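Local coordinates for regulatory Subunit of Protein Kinase A (cAMP-dependent) from Euglena gracilis (Euglena gracilis, PDB 6RSX), which binds cyclic AMP in two tandem cyclic nucleotide-binding domains and, as a regulatory subunit of protein kinase A, probably controls the catalytic subunit, at residues A[142-145]-A[146-150]. Sequence-based numbering, arbitrary orientation. Where two conformers were deposited one is given.
Sequences DTFR and RILLT
Phe-144 and Leu-148, four residues apart, meet through a CH-pi contact: CB of Leu-148 stands 4.0 Å from the centroid of the Phe-144 ring, 21° off its normal and thus over one face. CG of Phe-144 is anti to the backbone N, which places the ring beside the carbonyl carbon and brings its end to Leu-148 and Leu-149. Leu-149 adds a second apolar contact, its CB 3.9 Å from CE1 of Phe-144, the two side chains crossing at about a right angle. Leu-149 also lies side by side with Arg-145, pointing the same way. The Arg-145 chain bends at chi3 (85°), turning its guanidinium to the CD1 methyl of Leu-149, which sits over one face, offset toward the rim, 3.3 Å from NH2 of Arg-145. The like-charged NH2 of Arg-141 is close to that same NH2.

Where helix 141-147 gives way to helix 149-165, Phe-144 O meets three amides: it takes a good bond from Leu-148 N (2.8 Å, N-H...O angle 160°) and weak ones from Ile-147 N and Leu-149 N. A water bridges an i to i+5 pair, donating to Arg-145 O (2.8 Å) and accepting from Thr-150 N (2.9 Å).

Beyond the two segments, Phe-144 packs on Phe-81 of the beta-barrel and on Leu-118 and Met-119 of helix 115-120, while Ile-147 touches helix 50-59. The side chain of Phe-144 is about 8 Å from a bound cyclic AMP, so the junction possibly senses the pocket. Replacing Phe-144 by an alanine would probably leave Leu-148 CB without its ring face, take the apolar partner from Leu-149 CB and open a gap toward helix 115-120. A ring face, a methyl over a guanidinium, one strong and two weak bonds to a shared carbonyl, and a bridging water together hold the junction.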
loop_
_atom_site.group_PDB
_atom_site.type_symbol
_atom_site.label_atom_id
_atom_site.label_comp_id
_atom_site.label_asym_id
_atom_site.label_seq_id
_atom_site.Cartn_x
_atom_site.Cartn_y
_atom_site.Cartn_z
ATOM N N ASP A 142 22.711 -6.570 -1.451
ATOM C CA ASP A 142 23.409 -5.898 -0.353
ATOM C C ASP A 142 22.830 -4.521 -0.095
ATOM O O ASP A 142 22.671 -4.115 1.067
ATOM C CB ASP A 142 24.902 -5.786 -0.661
ATOM C CG ASP A 142 25.603 -7.125 -0.586
ATOM O OD1 ASP A 142 24.966 -8.106 -0.104
ATOM O OD2 ASP A 142 26.773 -7.193 -1.023
ATOM N N THR A 143 22.479 -3.790 -1.168
ATOM C CA THR A 143 21.904 -2.459 -0.978
ATOM C C THR A 143 20.514 -2.552 -0.370
ATOM O O THR A 143 20.182 -1.817 0.571
ATOM C CB THR A 143 21.859 -1.694 -2.303
ATOM O OG1 THR A 143 23.169 -1.673 -2.869
ATOM C CG2 THR A 143 21.391 -0.265 -2.071
ATOM N N PHE A 144 19.701 -3.490 -0.868
ATOM C CA PHE A 144 18.381 -3.716 -0.290
ATOM C C PHE A 144 18.488 -3.995 1.204
ATOM O O PHE A 144 17.761 -3.395 2.012
ATOM C CB PHE A 144 17.669 -4.882 -0.989
ATOM C CG PHE A 144 16.315 -5.187 -0.397
ATOM C CD1 PHE A 144 16.182 -6.027 0.699
ATOM C CD2 PHE A 144 15.162 -4.615 -0.938
ATOM C CE1 PHE A 144 14.960 -6.318 1.263
ATOM C CE2 PHE A 144 13.890 -4.885 -0.379
ATOM C CZ PHE A 144 13.780 -5.730 0.740
ATOM N N ARG A 145 19.398 -4.911 1.580
ATOM C CA ARG A 145 19.568 -5.288 2.982
ATOM C C ARG A 145 19.962 -4.096 3.843
ATOM O O ARG A 145 19.524 -3.990 4.994
ATOM C CB ARG A 145 20.604 -6.414 3.115
ATOM C CG ARG A 145 20.086 -7.733 2.537
ATOM C CD ARG A 145 20.975 -8.925 2.865
ATOM N NE ARG A 145 20.633 -9.479 4.172
ATOM C CZ ARG A 145 19.622 -10.316 4.395
ATOM N NH1 ARG A 145 19.393 -10.771 5.626
ATOM N NH2 ARG A 145 18.839 -10.707 3.389
ATOM N N ARG A 146 20.786 -3.194 3.307
ATOM C CA ARG A 146 21.197 -2.025 4.078
ATOM C C ARG A 146 20.034 -1.087 4.373
ATOM O O ARG A 146 19.865 -0.654 5.519
ATOM C CB ARG A 146 22.299 -1.267 3.342
ATOM C CG ARG A 146 23.612 -2.013 3.328
ATOM C CD ARG A 146 24.767 -1.060 3.514
ATOM N NE ARG A 146 25.046 -0.253 2.334
ATOM C CZ ARG A 146 24.965 1.071 2.291
ATOM N NH1 ARG A 146 25.275 1.710 1.171
ATOM N NH2 ARG A 146 24.588 1.753 3.366
ATOM N N ILE A 147 19.225 -0.748 3.366
ATOM C CA ILE A 147 18.285 0.368 3.491
ATOM C C ILE A 147 16.810 -0.014 3.598
ATOM O O ILE A 147 16.019 0.798 4.108
ATOM C CB ILE A 147 18.474 1.373 2.344
ATOM C CG1 ILE A 147 17.992 0.764 1.042
ATOM C CG2 ILE A 147 19.938 1.817 2.238
ATOM C CD1 ILE A 147 17.955 1.779 -0.062
ATOM N N LEU A 148 16.395 -1.193 3.151
ATOM C CA LEU A 148 14.973 -1.529 3.158
ATOM C C LEU A 148 14.601 -2.720 4.033
ATOM O O LEU A 148 13.454 -2.787 4.483
ATOM C CB LEU A 148 14.480 -1.797 1.721
ATOM C CG LEU A 148 14.179 -0.573 0.860
ATOM C CD1 LEU A 148 13.962 -0.986 -0.597
ATOM C CD2 LEU A 148 12.936 0.130 1.429
ATOM N N LEU A 149 15.529 -3.651 4.306
ATOM C CA LEU A 149 15.117 -4.943 4.854
ATOM C C LEU A 149 14.511 -4.803 6.253
ATOM O O LEU A 149 13.432 -5.348 6.532
ATOM C CB LEU A 149 16.310 -5.927 4.855
ATOM C CG LEU A 149 15.971 -7.337 5.347
ATOM C CD1 LEU A 149 16.934 -8.386 4.794
ATOM C CD2 LEU A 149 16.019 -7.324 6.859
ATOM N N THR A 150 15.184 -4.065 7.143
ATOM C CA THR A 150 14.806 -4.065 8.555
ATOM C C THR A 150 13.421 -3.471 8.760
ATOM O O THR A 150 12.532 -4.105 9.338
ATOM C CB THR A 150 15.835 -3.291 9.382
ATOM O OG1 THR A 150 17.115 -3.912 9.247
ATOM C CG2 THR A 150 15.423 -3.287 10.842
HETATM O O HOH W 1 17.691 -2.745 6.757
#